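Local coordinates for protein dihydroorotate dehydrogenase (Schistosoma mansoni, PDB 6UY4) that probably oxidises (S)-dihydroorotate to orotate, passing the electrons through bound FMN to a quinone, in the de novo synthesis of pyrimidines, at residues 73-76 against 81-84; 144-147 against 153-156; 202-207 against 244-249; 285-290 against 297-302; 309-314 against 341-346. All coordinates share one frame; numbering follows the deposited sequence.

How the contacts relate
The five contacts are spread over a TIM-barrel flavoenzyme that binds FMN and, in this crystal, a hydroxynaphthoquinone inhibitor. Contact 5, between two barrel helices, comes nearest to the cofactor, with the side chain of S311 about 7 Å from FMN. Contact 3 joins it directly, since K310 NZ forms a 3.1 Å salt bridge with D245 OD1. Contact 3 also packs on contact 4, where N205 O lies 3.5 Å from V298 CG2. Strand 301-304 of contact 4 runs on into helix 305-321 of contact 5. Contact 2 stands apart, with the D146 side chain about 7 Å from that of the FMN-binding K94. Contact 1 lies across the chain's centre from contacts 3 and 4.

Contact 1. Residues 73-76 against 81-84; sequences LKCK and EFDH
The beta hairpin of strands 75-77 and 80-82 includes C75 and F82 as an antiparallel hydrogen-bonded pair. C75 N donates to F82 O at 3.2 Å, and F82 N returns a nearly straight bond to C75 O at 2.9 Å (171° at the hydrogen). Both side chains leave the same face of the hairpin. With chi1 at 48°, C75 SG is placed between its backbone N and carbonyl carbon, and it packs 3.6 Å from F82 CB; its approach to the ring is oblique. Sulfur and ring suit this face because it turns inward, both residues resting on L350 of barrel strand 350-353, while the F82 ring meets H109 almost at right angles. K76 and E81, the non-hydrogen-bonded pair, occupy the other face, where long charged chains are at home. Past the paired strands, K74 NZ and D83 OD1 make a long salt bridge of 4.0 Å, and H84 CA points its hydrogen at L73 O. The H84 imidazole turns outward, bonding G106 O through NE2. Backbone bonds thus fix the pairing and the apolar face meets the barrel, whereas the long K74-D83 ion pair, whose OD1 also takes a weak bond from N68 N, probably contributes little.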
loop_
_atom_site.group_PDB
_atom_site.type_symbol
_atom_site.label_atom_id
_atom_site.label_comp_id
_atom_site.label_asym_id
_atom_site.label_seq_id
_atom_site.Cartn_x
_atom_site.Cartn_y
_atom_site.Cartn_z
ATOM N N LEU A 73 8.210 -19.002 -8.729
ATOM C CA LEU A 73 8.032 -17.656 -8.205
ATOM C C LEU A 73 8.008 -17.598 -6.685
ATOM O O LEU A 73 7.920 -16.499 -6.125
ATOM C CB LEU A 73 6.743 -17.036 -8.761
ATOM C CG LEU A 73 6.745 -16.723 -10.258
ATOM C CD1 LEU A 73 5.457 -16.021 -10.659
ATOM C CD2 LEU A 73 7.958 -15.885 -10.628
ATOM N N LYS A 74 8.075 -18.738 -6.002
ATOM C CA LYS A 74 8.152 -18.726 -4.547
ATOM C C LYS A 74 9.433 -18.039 -4.095
ATOM O O LYS A 74 10.509 -18.259 -4.658
ATOM C CB LYS A 74 8.095 -20.150 -3.994
ATOM C CG LYS A 74 6.745 -20.828 -4.141
ATOM C CD LYS A 74 6.763 -22.216 -3.522
ATOM C CE LYS A 74 5.409 -22.892 -3.645
ATOM N NZ LYS A 74 4.977 -23.005 -5.065
ATOM N N CYS A 75 9.312 -17.197 -3.072
ATOM C CA CYS A 75 10.433 -16.414 -2.577
ATOM C C CYS A 75 10.404 -16.387 -1.055
ATOM O O CYS A 75 9.420 -16.775 -0.420
ATOM C CB CYS A 75 10.412 -14.989 -3.143
ATOM S SG CYS A 75 8.810 -14.159 -3.024
ATOM N N LYS A 76 11.508 -15.919 -0.477
ATOM C CA LYS A 76 11.661 -15.794 0.970
ATOM C C LYS A 76 12.138 -14.382 1.277
ATOM O O LYS A 76 13.269 -14.018 0.939
ATOM C CB LYS A 76 12.640 -16.835 1.515
ATOM C CG LYS A 76 12.137 -18.266 1.420
ATOM C CD LYS A 76 13.195 -19.261 1.864
ATOM C CE LYS A 76 14.393 -19.252 0.928
ATOM N NZ LYS A 76 15.416 -20.257 1.331
ATOM N N GLU A 81 7.919 -17.178 3.903
ATOM C CA GLU A 81 7.675 -17.843 2.630
ATOM C C GLU A 81 6.517 -17.157 1.912
ATOM O O GLU A 81 5.424 -17.017 2.474
ATOM C CB GLU A 81 7.374 -19.325 2.851
ATOM C CG GLU A 81 6.926 -20.066 1.606
ATOM C CD GLU A 81 6.535 -21.501 1.897
ATOM O OE1 GLU A 81 6.760 -21.962 3.036
ATOM O OE2 GLU A 81 6.000 -22.169 0.986
ATOM N N PHE A 82 6.755 -16.732 0.674
ATOM C CA PHE A 82 5.740 -16.097 -0.156
ATOM C C PHE A 82 5.432 -16.990 -1.349
ATOM O O PHE A 82 6.350 -17.497 -2.004
ATOM C CB PHE A 82 6.201 -14.719 -0.637
ATOM C CG PHE A 82 6.177 -13.658 0.429
ATOM C CD1 PHE A 82 7.205 -13.559 1.351
ATOM C CD2 PHE A 82 5.132 -12.752 0.501
ATOM C CE1 PHE A 82 7.188 -12.582 2.329
ATOM C CE2 PHE A 82 5.109 -11.772 1.477
ATOM C CZ PHE A 82 6.138 -11.688 2.391
ATOM N N ASP A 83 4.139 -17.181 -1.625
ATOM C CA ASP A 83 3.740 -17.953 -2.797
ATOM C C ASP A 83 4.211 -17.288 -4.083
ATOM O O ASP A 83 4.547 -17.977 -5.054
ATOM C CB ASP A 83 2.221 -18.132 -2.805
ATOM C CG ASP A 83 1.751 -19.119 -3.856
ATOM O OD1 ASP A 83 2.586 -19.876 -4.392
ATOM O OD2 ASP A 83 0.536 -19.135 -4.146
ATOM N N HIS A 84 4.253 -15.961 -4.103
ATOM C CA HIS A 84 4.747 -15.180 -5.229
ATOM C C HIS A 84 4.927 -13.737 -4.755
ATOM O O HIS A 84 4.327 -13.338 -3.756
ATOM C CB HIS A 84 3.784 -15.252 -6.428
ATOM C CG HIS A 84 2.364 -14.934 -6.086
ATOM N ND1 HIS A 84 1.873 -13.646 -6.075
ATOM C CD2 HIS A 84 1.327 -15.736 -5.750
ATOM C CE1 HIS A 84 0.594 -13.670 -5.745
ATOM N NE2 HIS A 84 0.238 -14.925 -5.541
#

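Contact 2. Residues 144-147 against 153-156; sequences NSDG and ERLK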
loop_
_atom_site.group_PDB
_atom_site.type_symbol
_atom_site.label_atom_id
_atom_site.label_comp_id
_atom_site.label_asym_id
_atom_site.label_seq_id
_atom_site.Cartn_x
_atom_site.Cartn_y
_atom_site.Cartn_z
ATOM N N ASN A 144 -9.064 6.907 7.043
ATOM C CA ASN A 144 -10.323 6.519 7.670
ATOM C C ASN A 144 -10.166 5.098 8.203
ATOM O O ASN A 144 -10.111 4.137 7.428
ATOM C CB ASN A 144 -11.487 6.629 6.687
ATOM C CG ASN A 144 -11.208 5.937 5.365
ATOM O OD1 ASN A 144 -10.103 6.014 4.831
ATOM N ND2 ASN A 144 -12.214 5.252 4.833
ATOM N N SER A 145 -10.080 4.965 9.525
ATOM C CA SER A 145 -9.802 3.681 10.149
ATOM C C SER A 145 -10.742 3.471 11.326
ATOM O O SER A 145 -11.317 4.417 11.869
ATOM C CB SER A 145 -8.341 3.588 10.612
ATOM O OG SER A 145 -8.031 2.281 11.063
ATOM N N ASP A 146 -10.889 2.206 11.716
ATOM C CA ASP A 146 -11.728 1.823 12.845
ATOM C C ASP A 146 -10.979 1.823 14.172
ATOM O O ASP A 146 -11.565 1.455 15.195
ATOM C CB ASP A 146 -12.337 0.438 12.601
ATOM C CG ASP A 146 -13.350 0.436 11.475
ATOM O OD1 ASP A 146 -13.590 1.513 10.888
ATOM O OD2 ASP A 146 -13.908 -0.642 11.179
ATOM N N GLY A 147 -9.711 2.219 14.183
ATOM C CA GLY A 147 -8.926 2.259 15.398
ATOM C C GLY A 147 -8.100 0.999 15.596
ATOM O O GLY A 147 -8.260 -0.013 14.910
ATOM N N GLU A 153 -8.820 -6.851 16.909
ATOM C CA GLU A 153 -9.720 -7.964 17.189
ATOM C C GLU A 153 -9.926 -8.854 15.972
ATOM O O GLU A 153 -10.291 -10.024 16.128
ATOM C CB GLU A 153 -11.068 -7.440 17.689
ATOM C CG GLU A 153 -11.041 -6.933 19.121
ATOM C CD GLU A 153 -10.737 -8.034 20.119
ATOM O OE1 GLU A 153 -11.203 -9.175 19.908
ATOM O OE2 GLU A 153 -10.027 -7.761 21.110
ATOM N N ARG A 154 -9.697 -8.331 14.770
ATOM C CA ARG A 154 -9.836 -9.108 13.547
ATOM C C ARG A 154 -8.542 -9.789 13.118
ATOM O O ARG A 154 -8.561 -10.571 12.161
ATOM C CB ARG A 154 -10.341 -8.212 12.410
ATOM C CG ARG A 154 -11.585 -7.409 12.758
ATOM C CD ARG A 154 -12.151 -6.716 11.530
ATOM N NE ARG A 154 -13.325 -5.905 11.841
ATOM C CZ ARG A 154 -13.310 -4.582 11.961
ATOM N NH1 ARG A 154 -12.181 -3.911 11.789
ATOM N NH2 ARG A 154 -14.428 -3.926 12.245
ATOM N N LEU A 155 -7.425 -9.519 13.799
ATOM C CA LEU A 155 -6.136 -10.088 13.429
ATOM C C LEU A 155 -5.447 -10.844 14.557
ATOM O O LEU A 155 -4.318 -11.309 14.363
ATOM C CB LEU A 155 -5.188 -8.985 12.927
ATOM C CG LEU A 155 -5.565 -8.209 11.665
ATOM C CD1 LEU A 155 -4.611 -7.044 11.460
ATOM C CD2 LEU A 155 -5.553 -9.125 10.454
ATOM N N LYS A 156 -6.085 -10.988 15.721
ATOM C CA LYS A 156 -5.377 -11.512 16.886
ATOM C C LYS A 156 -5.086 -13.003 16.755
ATOM O O LYS A 156 -4.003 -13.462 17.136
ATOM C CB LYS A 156 -6.178 -11.226 18.158
ATOM C CG LYS A 156 -7.633 -11.663 18.101
ATOM C CD LYS A 156 -8.348 -11.367 19.410
#
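D146 OD2 draws in two cationic side chains: R154, across helix 147-153, and K97, which makes a long, weak ion pair. Across the two segments R154 NH2 lies 3.5 Å from D146 OD2 with an angle of 147° at the hydrogen, a salt bridge whose hydrogen bond is weak. The same oxygen is 3.7 Å from R154 NH1. It sits at the edge of the guanidinium, close to its plane. Carboxylate and guanidinium are nevertheless turned 61° apart, which rules out the flat, two-pronged pairing of an ideal Asp-Arg bridge. R154 is extended from CG to NE (chi3 -178°); an arginine is long enough to reach D146 at the other end of the helix, and its several N-H groups can serve more than one acceptor. NH1 bonds D95 O, in the loop that carries the FMN-binding residue K94. D95 is tied to this site a second time by a weak bond from D146 N to its OD1. The guanidinium thus bridges a backbone carbonyl and a carboxylate: the bond to D95 O is the firmer link to the 94-97 loop, and the one to D146 the weak one.

Contact 3. Residues 202-207 against 244-249; sequences SSPNTP and PDENDQ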
loop_
_atom_site.group_PDB
_atom_site.type_symbol
_atom_site.label_atom_id
_atom_site.label_comp_id
_atom_site.label_asym_id
_atom_site.label_seq_id
_atom_site.Cartn_x
_atom_site.Cartn_y
_atom_site.Cartn_z
ATOM N N SER A 202 5.781 10.986 5.863
ATOM C CA SER A 202 4.887 12.073 5.483
ATOM C C SER A 202 5.281 12.632 4.122
ATOM O O SER A 202 6.432 13.027 3.910
ATOM C CB SER A 202 4.922 13.174 6.539
ATOM O OG SER A 202 6.086 13.971 6.407
ATOM N N SER A 203 4.323 12.654 3.199
ATOM C CA SER A 203 4.587 13.163 1.868
ATOM C C SER A 203 4.760 14.677 1.912
ATOM O O SER A 203 4.125 15.356 2.723
ATOM C CB SER A 203 3.449 12.800 0.918
ATOM O OG SER A 203 3.596 13.451 -0.332
ATOM N N PRO A 204 5.616 15.234 1.059
ATOM C CA PRO A 204 5.740 16.697 1.017
ATOM C C PRO A 204 4.566 17.349 0.296
ATOM O O PRO A 204 4.762 18.193 -0.585
ATOM C CB PRO A 204 7.064 16.915 0.271
ATOM C CG PRO A 204 7.187 15.716 -0.598
ATOM C CD PRO A 204 6.609 14.572 0.192
ATOM N N ASN A 205 3.339 16.982 0.674
ATOM C CA ASN A 205 2.141 17.448 -0.017
ATOM C C ASN A 205 1.434 18.583 0.710
ATOM O O ASN A 205 0.899 19.492 0.061
ATOM C CB ASN A 205 1.154 16.290 -0.217
ATOM N N THR A 206 1.426 18.558 2.039
ATOM C CA THR A 206 0.685 19.529 2.830
ATOM C C THR A 206 1.242 19.515 4.246
ATOM O O THR A 206 1.921 18.559 4.640
ATOM C CB THR A 206 -0.818 19.205 2.835
ATOM N N PRO A 207 0.978 20.565 5.034
ATOM C CA PRO A 207 1.394 20.547 6.447
ATOM C C PRO A 207 0.687 19.489 7.276
ATOM O O PRO A 207 1.140 19.207 8.395
ATOM C CB PRO A 207 1.039 21.957 6.940
ATOM C CG PRO A 207 0.932 22.784 5.701
ATOM C CD PRO A 207 0.399 21.862 4.653
ATOM N N PRO A 244 6.891 9.106 -3.885
ATOM C CA PRO A 244 7.753 9.263 -5.064
ATOM C C PRO A 244 8.081 10.707 -5.407
ATOM O O PRO A 244 8.814 10.942 -6.375
ATOM C CB PRO A 244 6.918 8.615 -6.176
ATOM C CG PRO A 244 5.512 8.872 -5.760
ATOM C CD PRO A 244 5.499 8.791 -4.255
ATOM N N ASP A 245 7.570 11.673 -4.648
ATOM C CA ASP A 245 7.758 13.086 -4.943
ATOM C C ASP A 245 8.920 13.705 -4.180
ATOM O O ASP A 245 9.137 14.916 -4.288
ATOM C CB ASP A 245 6.470 13.857 -4.643
ATOM C CG ASP A 245 5.280 13.316 -5.409
ATOM O OD1 ASP A 245 5.480 12.823 -6.539
ATOM O OD2 ASP A 245 4.149 13.378 -4.881
ATOM N N GLU A 246 9.665 12.913 -3.413
ATOM C CA GLU A 246 10.822 13.436 -2.704
ATOM C C GLU A 246 11.927 13.790 -3.692
ATOM O O GLU A 246 12.186 13.052 -4.647
ATOM C CB GLU A 246 11.335 12.410 -1.693
ATOM C CG GLU A 246 10.269 11.839 -0.767
ATOM C CD GLU A 246 9.913 12.772 0.377
ATOM O OE1 GLU A 246 10.509 13.866 0.470
ATOM O OE2 GLU A 246 9.036 12.408 1.187
ATOM N N ASN A 247 12.580 14.926 -3.463
ATOM C CA ASN A 247 13.705 15.306 -4.302
ATOM C C ASN A 247 14.906 14.414 -3.988
ATOM O O ASN A 247 14.867 13.559 -3.098
ATOM C CB ASN A 247 14.033 16.788 -4.125
ATOM C CG ASN A 247 14.272 17.175 -2.676
ATOM O OD1 ASN A 247 14.930 16.457 -1.923
ATOM N ND2 ASN A 247 13.737 18.325 -2.281
ATOM N N ASP A 248 15.994 14.620 -4.733
ATOM C CA ASP A 248 17.155 13.744 -4.600
ATOM C C ASP A 248 17.756 13.817 -3.203
ATOM O O ASP A 248 18.090 12.785 -2.609
ATOM C CB ASP A 248 18.205 14.100 -5.653
ATOM C CG ASP A 248 17.729 13.824 -7.065
ATOM O OD1 ASP A 248 16.983 12.841 -7.262
ATOM O OD2 ASP A 248 18.101 14.590 -7.978
ATOM N N GLN A 249 17.891 15.026 -2.654
ATOM C CA GLN A 249 18.568 15.181 -1.371
ATOM C C GLN A 249 17.758 14.565 -0.237
ATOM O O GLN A 249 18.299 13.823 0.592
ATOM C CB GLN A 249 18.846 16.658 -1.097
ATOM C CG GLN A 249 19.730 16.890 0.115
ATOM C CD GLN A 249 21.039 16.126 0.028
ATOM O OE1 GLN A 249 21.397 15.380 0.940
ATOM N NE2 GLN A 249 21.760 16.311 -1.071
#
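At an inverse gamma turn centred on P204 the loop after strand 196-200 meets E246, in the loop between strand 238-242 and helix 248-259. The touch is made by the proline ring and a carboxylate: P204 CD lies 3.4 Å from E246 OE2, and P204 CG is 3.9 Å from E246 OE1. Both carboxylate oxygens therefore meet the CG-CD side of the ring, in plain van der Waals packing without a hydrogen bond. E246 bends at chi2 (-79°), and this kink brings its end back to the proline although its CB does not point there. Proline fits a tight turn because its ring already restricts phi; glutamate offers a flexible chain whose polar end can stay near solvent. D245 adds its carbonyl, with D245 O 4.2 Å from P204 CG, while its carboxylate is engaged by a salt bridge to K310 and a bond from L275 N. Beyond P204 the 202-207 loop is poorly ordered at N205 to P207, consistent with the mobile active-site loop of related enzymes. The contact thus joins two strand-to-helix loops that follow the neighbouring parallel barrel strands 196-200 and 238-242: N247 caps helix 248-259 through its bond to N250 N, and D245 reaches both strand 274-275 and helix 305-321.

Contact 4. Residues 285-290 against 297-302; sequences GAAPIP and VVYGGL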
loop_
_atom_site.group_PDB
_atom_site.type_symbol
_atom_site.label_atom_id
_atom_site.label_comp_id
_atom_site.label_asym_id
_atom_site.label_seq_id
_atom_site.Cartn_x
_atom_site.Cartn_y
_atom_site.Cartn_z
ATOM N N GLY A 285 -12.993 14.489 -12.018
ATOM C CA GLY A 285 -13.918 14.983 -11.021
ATOM C C GLY A 285 -13.306 15.310 -9.678
ATOM O O GLY A 285 -14.036 15.729 -8.770
ATOM N N ALA A 286 -11.993 15.129 -9.516
ATOM C CA ALA A 286 -11.345 15.472 -8.256
ATOM C C ALA A 286 -11.318 16.974 -8.011
ATOM O O ALA A 286 -11.226 17.399 -6.855
ATOM C CB ALA A 286 -9.923 14.914 -8.226
ATOM N N ALA A 287 -11.395 17.782 -9.067
ATOM C CA ALA A 287 -11.427 19.230 -8.956
ATOM C C ALA A 287 -12.610 19.776 -9.743
ATOM O O ALA A 287 -12.946 19.244 -10.809
ATOM C CB ALA A 287 -10.123 19.855 -9.473
ATOM N N PRO A 288 -13.267 20.837 -9.248
ATOM C CA PRO A 288 -12.933 21.533 -8.002
ATOM C C PRO A 288 -13.491 20.842 -6.762
ATOM O O PRO A 288 -14.298 19.919 -6.878
ATOM C CB PRO A 288 -13.585 22.901 -8.192
ATOM C CG PRO A 288 -14.787 22.606 -9.021
ATOM C CD PRO A 288 -14.389 21.485 -9.952
ATOM N N ILE A 289 -13.056 21.288 -5.591
ATOM C CA ILE A 289 -13.540 20.756 -4.318
ATOM C C ILE A 289 -14.761 21.568 -3.909
ATOM O O ILE A 289 -14.668 22.803 -3.818
ATOM C CB ILE A 289 -12.452 20.815 -3.239
ATOM C CG1 ILE A 289 -11.187 20.104 -3.720
ATOM C CG2 ILE A 289 -12.955 20.191 -1.946
ATOM C CD1 ILE A 289 -10.039 20.162 -2.735
ATOM N N PRO A 290 -15.914 20.935 -3.661
ATOM C CA PRO A 290 -17.115 21.699 -3.297
ATOM C C PRO A 290 -16.957 22.448 -1.984
ATOM O O PRO A 290 -16.863 21.836 -0.916
ATOM C CB PRO A 290 -18.203 20.621 -3.205
ATOM C CG PRO A 290 -17.460 19.349 -2.956
ATOM C CD PRO A 290 -16.166 19.485 -3.701
ATOM N N VAL A 297 -4.522 23.994 -2.469
ATOM C CA VAL A 297 -5.287 22.866 -1.958
ATOM C C VAL A 297 -4.750 21.586 -2.578
ATOM O O VAL A 297 -4.273 21.571 -3.716
ATOM C CB VAL A 297 -6.797 23.018 -2.244
ATOM C CG1 VAL A 297 -7.358 24.207 -1.485
ATOM C CG2 VAL A 297 -7.047 23.171 -3.737
ATOM N N VAL A 298 -4.823 20.504 -1.811
ATOM C CA VAL A 298 -4.407 19.181 -2.259
ATOM C C VAL A 298 -5.647 18.466 -2.777
ATOM O O VAL A 298 -6.548 18.125 -2.004
ATOM C CB VAL A 298 -3.730 18.387 -1.132
ATOM C CG1 VAL A 298 -3.318 17.009 -1.626
ATOM C CG2 VAL A 298 -2.531 19.152 -0.594
ATOM N N TYR A 299 -5.696 18.238 -4.092
ATOM C CA TYR A 299 -6.839 17.554 -4.685
ATOM C C TYR A 299 -6.824 16.058 -4.398
ATOM O O TYR A 299 -7.888 15.432 -4.345
ATOM C CB TYR A 299 -6.878 17.807 -6.193
ATOM C CG TYR A 299 -6.971 19.273 -6.555
ATOM C CD1 TYR A 299 -8.165 19.968 -6.408
ATOM C CD2 TYR A 299 -5.867 19.962 -7.040
ATOM C CE1 TYR A 299 -8.256 21.308 -6.732
ATOM C CE2 TYR A 299 -5.950 21.303 -7.369
ATOM C CZ TYR A 299 -7.147 21.971 -7.213
ATOM O OH TYR A 299 -7.233 23.304 -7.539
ATOM N N GLY A 300 -5.653 15.476 -4.204
ATOM C CA GLY A 300 -5.548 14.073 -3.872
ATOM C C GLY A 300 -4.262 13.485 -4.418
ATOM O O GLY A 300 -3.386 14.196 -4.904
ATOM N N GLY A 301 -4.171 12.164 -4.323
ATOM C CA GLY A 301 -3.023 11.414 -4.813
ATOM C C GLY A 301 -3.408 10.588 -6.027
ATOM O O GLY A 301 -4.487 9.991 -6.064
ATOM N N LEU A 302 -2.518 10.558 -7.016
ATOM C CA LEU A 302 -2.766 9.866 -8.274
ATOM C C LEU A 302 -2.133 8.480 -8.228
ATOM O O LEU A 302 -0.911 8.355 -8.097
ATOM C CB LEU A 302 -2.214 10.666 -9.454
ATOM C CG LEU A 302 -2.367 10.049 -10.845
ATOM C CD1 LEU A 302 -3.829 9.780 -11.164
ATOM C CD2 LEU A 302 -1.745 10.957 -11.893
#
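Y299 and I289 bury the most surface here, with A286 and A287 adding smaller contacts to the tyrosine. The Y299 ring presents its CD1-CE1 side to the 285-290 loop: A287 CB is 3.6 Å from Y299 CE1, and I289 CG1 is 4.0 Å from Y299 CD1, both coming at the ring obliquely. A286 O approaches the same CD1 atom, also at 4.0 Å. I289 carries its CG1 branch anti to the carbonyl carbon (chi1 -55°), and with chi2 near 180° the chain extends to set CD1 over the other loop, 4.3 Å from V297 CB and 4.1 Å from V298 O. A broad ring gives several small groups something to pack on, alanine methyls let the backbone come close to it, and the branched isoleucine touches both Y299 and V297. The cis peptide before P288 turns the chain between A287 and I289, whose side chains both start toward 297-302. Polar support comes from R140, whose NH1 bonds both A286 O and Y299 O. G300 follows with a phi of 149°, a backbone conformation suited to glycine. Such packing belongs to a long connection, here from helix 278-282 into strand 301-304, that folds back on itself beside the small antiparallel sheet 128-131, 136-139, 301-304 and 274-275, an addition to the central barrel of this enzyme family.

Contact 5. Residues 309-314 against 341-346; sequences EKSTDC and LSKLNA
Hydrogen bonds carry this contact between helix 305-321 and helix 337-346, both of them from K343 NZ. The ammonium gives one bond to T312 OG1 at 2.9 Å and another to S311 OG at 3.1 Å, so that two consecutive hydroxyls hold it. A bend at chi4 (-62°) after an otherwise extended chain turns NZ toward them, although the CB of K343 does not point at the other helix. Each hydroxyl also has a partner in its own helix, S311 OG with L307 O and T312 OG1 with F308 O. The hydroxyls probably donate to these carbonyls and accept from the lysine.

Packing is the second element. T312 buries the largest area, and the helices come close here, with 6.0 Å between T312 CA and K343 CA. S342 and A346, one turn apart, point toward helix 305-321 and are small enough to permit this closeness. The aliphatic part of K343 lies against F308, L315, I334 and V351, which suits a long chain that must cross apolar surroundings to deliver a polar end.

The lysine probably lies in the second shell of the cofactor site, behind S311, whose side chain is about 7 Å from FMN. Its buried ammonium is met by hydroxyl oxygens that the carbonyl partners may polarise, an arrangement that would be expected to stabilise the positive charge and tie the two helices together.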
loop_
_atom_site.group_PDB
_atom_site.type_symbol
_atom_site.label_atom_id
_atom_site.label_comp_id
_atom_site.label_asym_id
_atom_site.label_seq_id
_atom_site.Cartn_x
_atom_site.Cartn_y
_atom_site.Cartn_z
ATOM N N GLU A 309 5.802 4.902 -14.177
ATOM C CA GLU A 309 7.103 5.387 -14.633
ATOM C C GLU A 309 7.854 6.105 -13.518
ATOM O O GLU A 309 9.064 5.913 -13.351
ATOM C CB GLU A 309 6.928 6.302 -15.844
ATOM C CG GLU A 309 8.236 6.838 -16.402
ATOM C CD GLU A 309 8.046 7.635 -17.677
ATOM O OE1 GLU A 309 6.930 7.611 -18.237
ATOM O OE2 GLU A 309 9.016 8.287 -18.119
ATOM N N LYS A 310 7.153 6.927 -12.735
ATOM C CA LYS A 310 7.814 7.690 -11.680
ATOM C C LYS A 310 8.156 6.811 -10.483
ATOM O O LYS A 310 9.289 6.839 -9.988
ATOM C CB LYS A 310 6.935 8.865 -11.251
ATOM C CG LYS A 310 7.664 9.897 -10.407
ATOM C CD LYS A 310 6.808 11.130 -10.174
ATOM C CE LYS A 310 7.596 12.217 -9.457
ATOM N NZ LYS A 310 6.783 13.447 -9.245
ATOM N N SER A 311 7.190 6.021 -10.006
ATOM C CA SER A 311 7.427 5.193 -8.827
ATOM C C SER A 311 8.516 4.158 -9.074
ATOM O O SER A 311 9.220 3.766 -8.136
ATOM C CB SER A 311 6.131 4.507 -8.392
ATOM O OG SER A 311 5.634 3.658 -9.412
ATOM N N THR A 312 8.673 3.705 -10.319
ATOM C CA THR A 312 9.738 2.753 -10.627
ATOM C C THR A 312 11.101 3.434 -10.606
ATOM O O THR A 312 12.068 2.892 -10.057
ATOM C CB THR A 312 9.486 2.094 -11.983
ATOM O OG1 THR A 312 8.206 1.449 -11.972
ATOM C CG2 THR A 312 10.563 1.061 -12.282
ATOM N N ASP A 313 11.198 4.624 -11.207
ATOM C CA ASP A 313 12.450 5.374 -11.171
ATOM C C ASP A 313 12.869 5.674 -9.739
ATOM O O ASP A 313 14.047 5.538 -9.388
ATOM C CB ASP A 313 12.313 6.671 -11.968
ATOM C CG ASP A 313 12.233 6.432 -13.464
ATOM O OD1 ASP A 313 12.782 5.413 -13.938
ATOM O OD2 ASP A 313 11.630 7.271 -14.167
ATOM N N CYS A 314 11.914 6.082 -8.898
ATOM C CA CYS A 314 12.217 6.318 -7.490
ATOM C C CYS A 314 12.730 5.051 -6.823
ATOM O O CYS A 314 13.683 5.095 -6.035
ATOM C CB CYS A 314 10.978 6.842 -6.768
ATOM S SG CYS A 314 11.218 7.173 -5.008
ATOM N N LEU A 341 7.918 -7.073 -13.313
ATOM C CA LEU A 341 9.279 -7.514 -13.601
ATOM C C LEU A 341 10.237 -6.332 -13.677
ATOM O O LEU A 341 11.404 -6.445 -13.284
ATOM C CB LEU A 341 9.309 -8.319 -14.900
ATOM C CG LEU A 341 10.656 -8.946 -15.259
ATOM C CD1 LEU A 341 11.173 -9.786 -14.101
ATOM C CD2 LEU A 341 10.545 -9.783 -16.523
ATOM N N SER A 342 9.763 -5.190 -14.182
ATOM C CA SER A 342 10.592 -3.989 -14.195
ATOM C C SER A 342 10.954 -3.561 -12.778
ATOM O O SER A 342 12.104 -3.198 -12.504
ATOM C CB SER A 342 9.871 -2.860 -14.931
ATOM O OG SER A 342 9.574 -3.226 -16.267
ATOM N N LYS A 343 9.983 -3.609 -11.862
ATOM C CA LYS A 343 10.255 -3.248 -10.475
ATOM C C LYS A 343 11.166 -4.269 -9.806
ATOM O O LYS A 343 12.075 -3.897 -9.054
ATOM C CB LYS A 343 8.946 -3.110 -9.697
ATOM C CG LYS A 343 8.090 -1.922 -10.109
ATOM C CD LYS A 343 6.888 -1.764 -9.189
ATOM C CE LYS A 343 6.014 -0.594 -9.612
ATOM N NZ LYS A 343 6.732 0.709 -9.533
ATOM N N LEU A 344 10.937 -5.561 -10.061
ATOM C CA LEU A 344 11.784 -6.587 -9.460
ATOM C C LEU A 344 13.218 -6.489 -9.967
ATOM O O LEU A 344 14.167 -6.681 -9.198
ATOM C CB LEU A 344 11.207 -7.977 -9.737
ATOM C CG LEU A 344 9.886 -8.325 -9.047
ATOM C CD1 LEU A 344 9.441 -9.728 -9.420
ATOM C CD2 LEU A 344 10.004 -8.185 -7.537
ATOM N N ASN A 345 13.398 -6.188 -11.255
ATOM C CA ASN A 345 14.748 -6.014 -11.781
ATOM C C ASN A 345 15.383 -4.723 -11.284
ATOM O O ASN A 345 16.612 -4.634 -11.193
ATOM C CB ASN A 345 14.730 -6.039 -13.310
ATOM C CG ASN A 345 14.409 -7.410 -13.868
ATOM O OD1 ASN A 345 14.692 -8.431 -13.239
ATOM N ND2 ASN A 345 13.818 -7.442 -15.057
ATOM N N ALA A 346 14.568 -3.717 -10.956
ATOM C CA ALA A 346 15.091 -2.446 -10.471
ATOM C C ALA A 346 15.609 -2.526 -9.042
ATOM O O ALA A 346 16.319 -1.611 -8.609
ATOM C CB ALA A 346 14.016 -1.364 -10.572
#